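Local coordinates for WZI (Escherichia coli, PDB 2YNK), which is an outer-membrane beta-barrel lectin that underpins group 1 capsule assembly, probably by binding capsular polysaccharide at the cell surface, at residues S103-D108 and A135-N140; W139-S144 and M174-Q179. One frame throughout, in Å; residues are numbered along the deposited sequence.

Contact 1 of 2, residues S103-D108 and A135-N140; sequences SGEWWD and AVKFWN. With D12 (dodecane), chain D; OCT (N-octane), chain M; OCT (N-octane), chain L.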
# COMPACT_ATOMS: atom_id res chain seq x y z
N SER A 103 14.28 -7.55 16.19
CA SER A 103 14.48 -8.42 15.04
C SER A 103 15.93 -8.82 14.93
O SER A 103 16.81 -8.11 15.40
CB SER A 103 14.07 -7.69 13.78
OG SER A 103 14.80 -6.49 13.65
N GLY A 104 16.15 -9.97 14.30
CA GLY A 104 17.49 -10.43 13.97
C GLY A 104 17.55 -11.25 12.69
O GLY A 104 16.59 -11.31 11.92
N GLU A 105 18.70 -11.88 12.48
CA GLU A 105 18.94 -12.77 11.34
C GLU A 105 17.68 -13.57 10.92
O GLU A 105 17.33 -13.60 9.75
CB GLU A 105 20.11 -13.70 11.69
CG GLU A 105 20.28 -14.94 10.81
CD GLU A 105 20.50 -14.60 9.35
OE1 GLU A 105 21.08 -13.53 9.07
OE2 GLU A 105 20.09 -15.40 8.48
N TRP A 106 17.01 -14.21 11.88
CA TRP A 106 15.89 -15.09 11.55
C TRP A 106 14.58 -14.73 12.22
O TRP A 106 13.67 -15.55 12.24
CB TRP A 106 16.25 -16.54 11.89
CG TRP A 106 16.61 -16.76 13.34
CD1 TRP A 106 17.85 -16.61 13.93
CD2 TRP A 106 15.71 -17.14 14.44
NE1 TRP A 106 17.79 -16.88 15.27
CE2 TRP A 106 16.54 -17.20 15.64
CE3 TRP A 106 14.35 -17.43 14.55
CZ2 TRP A 106 16.03 -17.54 16.88
CZ3 TRP A 106 13.84 -17.77 15.80
CH2 TRP A 106 14.66 -17.82 16.94
N TRP A 107 14.46 -13.50 12.73
CA TRP A 107 13.23 -13.11 13.43
C TRP A 107 12.91 -11.65 13.36
O TRP A 107 13.80 -10.82 13.24
CB TRP A 107 13.29 -13.56 14.89
CG TRP A 107 14.13 -12.69 15.79
CD1 TRP A 107 13.70 -11.63 16.58
CD2 TRP A 107 15.56 -12.80 16.05
NE1 TRP A 107 14.74 -11.09 17.28
CE2 TRP A 107 15.89 -11.74 17.01
CE3 TRP A 107 16.58 -13.64 15.60
CZ2 TRP A 107 17.18 -11.55 17.48
CZ3 TRP A 107 17.87 -13.44 16.08
CH2 TRP A 107 18.17 -12.42 17.00
N ASP A 108 11.61 -11.33 13.45
CA ASP A 108 11.13 -9.95 13.45
C ASP A 108 9.90 -9.89 14.34
O ASP A 108 8.90 -10.56 14.08
CB ASP A 108 10.76 -9.54 12.03
CG ASP A 108 10.49 -8.04 11.88
OD1 ASP A 108 10.67 -7.27 12.85
OD2 ASP A 108 10.10 -7.64 10.75
N ALA A 135 7.45 -12.49 13.16
CA ALA A 135 7.84 -13.32 12.02
C ALA A 135 9.12 -14.06 12.28
O ALA A 135 9.96 -13.61 13.07
CB ALA A 135 7.98 -12.47 10.76
N VAL A 136 9.26 -15.21 11.63
CA VAL A 136 10.49 -15.98 11.64
C VAL A 136 10.95 -16.31 10.22
O VAL A 136 10.13 -16.41 9.30
CB VAL A 136 10.34 -17.30 12.42
CG1 VAL A 136 10.17 -17.02 13.90
CG2 VAL A 136 9.21 -18.14 11.86
N LYS A 137 12.26 -16.48 10.05
CA LYS A 137 12.84 -16.83 8.74
C LYS A 137 13.39 -18.25 8.71
O LYS A 137 14.13 -18.65 9.60
CB LYS A 137 13.96 -15.87 8.38
CG LYS A 137 14.40 -15.97 6.93
CD LYS A 137 15.34 -14.84 6.55
CE LYS A 137 16.75 -15.10 7.03
NZ LYS A 137 17.54 -13.85 6.96
N PHE A 138 13.02 -19.01 7.68
CA PHE A 138 13.65 -20.30 7.41
C PHE A 138 13.74 -20.53 5.90
O PHE A 138 12.82 -20.19 5.16
CB PHE A 138 12.89 -21.43 8.10
CG PHE A 138 11.41 -21.47 7.79
CD1 PHE A 138 10.94 -22.16 6.69
CD2 PHE A 138 10.50 -20.84 8.62
CE1 PHE A 138 9.58 -22.21 6.40
CE2 PHE A 138 9.14 -20.88 8.34
CZ PHE A 138 8.69 -21.57 7.23
N TRP A 139 14.85 -21.11 5.46
CA TRP A 139 15.10 -21.36 4.03
C TRP A 139 14.76 -20.18 3.16
O TRP A 139 14.09 -20.33 2.15
CB TRP A 139 14.34 -22.60 3.54
CG TRP A 139 14.58 -23.85 4.35
CD1 TRP A 139 15.80 -24.36 4.80
CD2 TRP A 139 13.57 -24.83 4.80
NE1 TRP A 139 15.62 -25.53 5.50
CE2 TRP A 139 14.31 -25.87 5.53
CE3 TRP A 139 12.19 -24.94 4.68
CZ2 TRP A 139 13.66 -26.96 6.11
CZ3 TRP A 139 11.55 -26.04 5.27
CH2 TRP A 139 12.27 -27.03 5.96
N ASN A 140 15.19 -18.99 3.56
CA ASN A 140 14.92 -17.75 2.81
C ASN A 140 13.42 -17.33 2.73
O ASN A 140 13.07 -16.41 1.98
CB ASN A 140 15.52 -17.83 1.40
CG ASN A 140 15.75 -16.46 0.79
OD1 ASN A 140 16.26 -15.56 1.46
ND2 ASN A 140 15.36 -16.28 -0.48
C1 D12 D . 15.55 -13.70 20.33
C2 D12 D . 14.59 -14.56 19.52
C3 D12 D . 13.15 -14.02 19.53
C4 D12 D . 12.27 -14.74 18.50
C5 D12 D . 10.77 -14.52 18.71
C6 D12 D . 9.95 -14.84 17.45
C7 D12 D . 8.64 -15.57 17.76
C8 D12 D . 7.46 -15.14 16.87
C9 D12 D . 7.30 -16.02 15.63
C10 D12 D . 5.86 -16.06 15.10
C11 D12 D . 5.83 -16.40 13.61
C12 D12 D . 4.62 -17.22 13.20
C1 OCT M . 16.48 -24.07 9.08
C2 OCT M . 15.47 -25.09 9.57
C3 OCT M . 14.15 -24.45 10.01
C4 OCT M . 12.92 -25.16 9.42
C5 OCT M . 11.62 -24.76 10.12
C6 OCT M . 10.37 -25.28 9.41
C7 OCT M . 9.11 -24.52 9.87
C8 OCT M . 7.83 -25.22 9.48
C1 OCT L . 18.13 -20.61 13.11
C2 OCT L . 16.89 -21.24 12.51
C3 OCT L . 15.60 -20.78 13.20
C4 OCT L . 14.35 -21.44 12.62
C5 OCT L . 13.08 -20.99 13.33
C6 OCT L . 11.85 -21.79 12.89
C7 OCT L . 10.67 -21.62 13.85
C8 OCT L . 9.35 -22.03 13.22
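Trp-107 and Asp-108 pair with Val-136 and Ala-135 where the antiparallel hairpin of strands 107-116 and 127-138 reaches the rim of the outer-membrane beta-barrel. Asp-108 and Ala-135 form a hydrogen-bonded pair, with Asp-108 N 2.8 Å from Ala-135 O and Ala-135 N 2.6 Å from Asp-108 O. Lys-137 N prolongs the pairing to Trp-106 O (2.8 Å), approaching from above the carbonyl plane. Trp-106 belongs to the type I turn of Gly-104 to Trp-107, which Lys-137 also reaches. Its CG lies opposite the backbone N (chi1 -168°) and its chain bends at chi3, which lets NZ donate a hydrogen bond to Glu-105 O (2.8 Å) and form a salt bridge to Glu-105 OE2 (3.3 Å from NZ), whose hydrogen bond is weak.

The face holding Trp-107 and Val-136 is apolar, consistent with a bilayer-facing surface. Dodecane runs over one face of the Trp-107 indole, whose other face rests on Gly-104 N. The CE3 edge of Trp-107 meets one face of Trp-106, while the octane of chain L lies over the opposite face, C3 being 3.8 Å from Trp-106 CE3. Val-136 CG1 sits at the Trp-106 ring edge, 4.2 Å from CZ3. Behind this surface, Asp-108 OD2 is hydrogen-bonded to Tyr-133 OH and salt-bridged to Lys-66 NZ, Ala-135 packs on Trp-142 and Ser-144, and Val-136 continues the sheet by backbone bonding to Leu-143 of strand 141-145.

Contact 2 of 2, residues W139-S144 and M174-Q179; sequences WNQWLS and MQRAEQ. With OCT (N-octane), chain M.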
# COMPACT_ATOMS: atom_id res chain seq x y z
N TRP A 139 14.85 -21.11 5.46
CA TRP A 139 15.10 -21.36 4.03
C TRP A 139 14.76 -20.18 3.16
O TRP A 139 14.09 -20.33 2.15
CB TRP A 139 14.34 -22.60 3.54
CG TRP A 139 14.58 -23.85 4.35
CD1 TRP A 139 15.80 -24.36 4.80
CD2 TRP A 139 13.57 -24.83 4.80
NE1 TRP A 139 15.62 -25.53 5.50
CE2 TRP A 139 14.31 -25.87 5.53
CE3 TRP A 139 12.19 -24.94 4.68
CZ2 TRP A 139 13.66 -26.96 6.11
CZ3 TRP A 139 11.55 -26.04 5.27
CH2 TRP A 139 12.27 -27.03 5.96
N ASN A 140 15.19 -18.99 3.56
CA ASN A 140 14.92 -17.75 2.81
C ASN A 140 13.42 -17.33 2.73
O ASN A 140 13.07 -16.41 1.98
CB ASN A 140 15.52 -17.83 1.40
CG ASN A 140 15.75 -16.46 0.79
OD1 ASN A 140 16.26 -15.56 1.46
ND2 ASN A 140 15.36 -16.28 -0.48
N GLN A 141 12.56 -17.98 3.52
CA GLN A 141 11.15 -17.61 3.57
C GLN A 141 10.82 -16.95 4.90
O GLN A 141 11.27 -17.41 5.95
CB GLN A 141 10.23 -18.81 3.32
CG GLN A 141 10.65 -19.73 2.18
CD GLN A 141 11.13 -18.97 0.95
OE1 GLN A 141 10.45 -18.08 0.45
NE2 GLN A 141 12.31 -19.33 0.45
N TRP A 142 10.06 -15.87 4.84
CA TRP A 142 9.52 -15.23 6.03
C TRP A 142 8.10 -15.69 6.30
O TRP A 142 7.22 -15.54 5.45
CB TRP A 142 9.51 -13.72 5.84
CG TRP A 142 10.80 -13.05 6.19
CD1 TRP A 142 11.68 -12.41 5.34
CD2 TRP A 142 11.37 -12.92 7.53
NE1 TRP A 142 12.74 -11.89 6.04
CE2 TRP A 142 12.62 -12.17 7.36
CE3 TRP A 142 11.00 -13.32 8.80
CZ2 TRP A 142 13.44 -11.86 8.43
CZ3 TRP A 142 11.83 -13.01 9.87
CH2 TRP A 142 13.02 -12.28 9.69
N LEU A 143 7.88 -16.25 7.48
CA LEU A 143 6.55 -16.64 7.93
C LEU A 143 6.12 -15.69 9.02
O LEU A 143 6.84 -15.48 9.99
CB LEU A 143 6.54 -18.07 8.46
CG LEU A 143 5.17 -18.61 8.91
CD1 LEU A 143 4.11 -18.43 7.83
CD2 LEU A 143 5.29 -20.07 9.33
N SER A 144 4.92 -15.14 8.87
CA SER A 144 4.45 -14.07 9.74
C SER A 144 3.05 -14.32 10.32
O SER A 144 2.19 -14.86 9.63
CB SER A 144 4.43 -12.79 8.94
OG SER A 144 4.03 -11.73 9.77
N MSE A 174 3.48 -15.05 4.02
CA MSE A 174 4.72 -15.71 3.65
C MSE A 174 5.31 -15.09 2.42
O MSE A 174 4.58 -14.73 1.50
CB MSE A 174 4.50 -17.20 3.47
CG MSE A 174 5.66 -17.96 4.12
SE MSE A 174 5.49 -19.91 3.85
CE MSE A 174 7.25 -20.31 3.05
N GLN A 175 6.64 -14.98 2.41
CA GLN A 175 7.41 -14.26 1.39
C GLN A 175 8.84 -14.78 1.24
O GLN A 175 9.37 -15.37 2.16
CB GLN A 175 7.58 -12.81 1.81
CG GLN A 175 6.40 -11.94 1.51
CD GLN A 175 6.65 -10.50 1.86
OE1 GLN A 175 5.77 -9.66 1.67
NE2 GLN A 175 7.84 -10.20 2.37
N ARG A 176 9.47 -14.48 0.11
CA ARG A 176 10.92 -14.66 0.02
C ARG A 176 11.60 -13.58 0.85
O ARG A 176 11.07 -12.48 0.98
CB ARG A 176 11.42 -14.55 -1.42
CG ARG A 176 10.88 -15.60 -2.37
CD ARG A 176 11.57 -15.49 -3.72
NE ARG A 176 12.87 -16.15 -3.75
CZ ARG A 176 13.77 -16.02 -4.72
NH1 ARG A 176 13.56 -15.23 -5.76
NH2 ARG A 176 14.92 -16.68 -4.64
N ALA A 177 12.76 -13.89 1.42
CA ALA A 177 13.58 -12.87 2.09
C ALA A 177 14.39 -12.17 1.02
O ALA A 177 14.07 -11.05 0.63
CB ALA A 177 14.47 -13.49 3.15
N GLU A 178 15.43 -12.83 0.51
CA GLU A 178 16.15 -12.34 -0.66
C GLU A 178 15.44 -12.84 -1.91
O GLU A 178 14.95 -13.97 -1.93
CB GLU A 178 17.60 -12.80 -0.66
CG GLU A 178 18.52 -11.90 0.14
CD GLU A 178 19.97 -12.30 0.03
OE1 GLU A 178 20.48 -12.46 -1.10
OE2 GLU A 178 20.62 -12.45 1.09
N GLN A 179 15.41 -12.01 -2.94
CA GLN A 179 14.60 -12.26 -4.12
C GLN A 179 15.44 -12.33 -5.39
O GLN A 179 15.05 -11.79 -6.43
CB GLN A 179 13.51 -11.17 -4.23
CG GLN A 179 12.42 -11.30 -3.18
CD GLN A 179 11.77 -9.98 -2.83
OE1 GLN A 179 11.17 -9.31 -3.68
NE2 GLN A 179 11.88 -9.59 -1.56
C1 OCT M . 16.48 -24.07 9.08
C2 OCT M . 15.47 -25.09 9.57
C3 OCT M . 14.15 -24.45 10.01
C4 OCT M . 12.92 -25.16 9.42
C5 OCT M . 11.62 -24.76 10.12
C6 OCT M . 10.37 -25.28 9.41
C7 OCT M . 9.11 -24.52 9.87
C8 OCT M . 7.83 -25.22 9.48
O HOH W 1 14.04 -18.63 -2.01
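Asn-140 turns its side-chain amide toward the backbone of Glu-178, just beyond the antiparallel pairing of barrel strands 141-145 and 170-176. With CG opposite the backbone N (chi1 -158°), both ends of the amide are engaged: OD1 accepts from Glu-178 N (3.0 Å), and ND2 donates 2.8 Å to Glu-178 O, in plane and on a lone pair. Asn-140 O also receives Ala-177 N, so one residue grips two successive amides of the segment leaving its strand. Further along, Trp-142 and Gln-175 form a hydrogen-bonded pair, with Trp-142 N 2.8 Å from Gln-175 O.

The indole of Trp-142 reaches Ala-177 by its pyrrole side, CD1 lying 3.7 Å from CB and the methyl oblique to the ring, while NE1 is hydrogen-bonded to Glu-35 OE1. Leu-143 and Met-174, a selenomethionine, emerge together on the other face of the sheet; their side chains cross at a slant, Leu-143 CD1 coming 4.0 Å from Met-174 CG. The same Met-174 chain bends at chi3 and carries CE against CB and CG of Gln-141.

Gln-141 folds back on its own turn, where NE2 donates to Trp-139 O (2.7 Å) and OE1 is hydrogen-bonded to Tyr-195 OH. Arg-176 NH1 is hydrogen-bonded to Ala-180 O. A water ties the polar groups together, accepting from Asn-140 ND2, from Gln-141 NE2 and, in the guanidinium plane, from Arg-176 NE, 3.2 Å away.

Overall arrangement
Both contacts are partly buried pairings in one antiparallel barrel sheet, their centres about 8 Å apart. They share Trp-139 and Asn-140, in the turn between strands 127-138 and 141-145, and a probable hydrogen bond from Leu-143 N to Val-136 O joins them, linking four strands adjacent in the sheet. Contact 1 joins a hairpin across its two strands and leans on hydrocarbon: two tryptophans and a valine carry bound alkanes, with one lysine latching the neighbouring turn. Contact 2 buries more surface, 501 against 327 Å², and its end is more polar, held by the Asn-140 amide, with a water that also takes N-H groups from Gln-141 and Arg-176. The octane of chain M lies over both Phe-138 and the shared Trp-139.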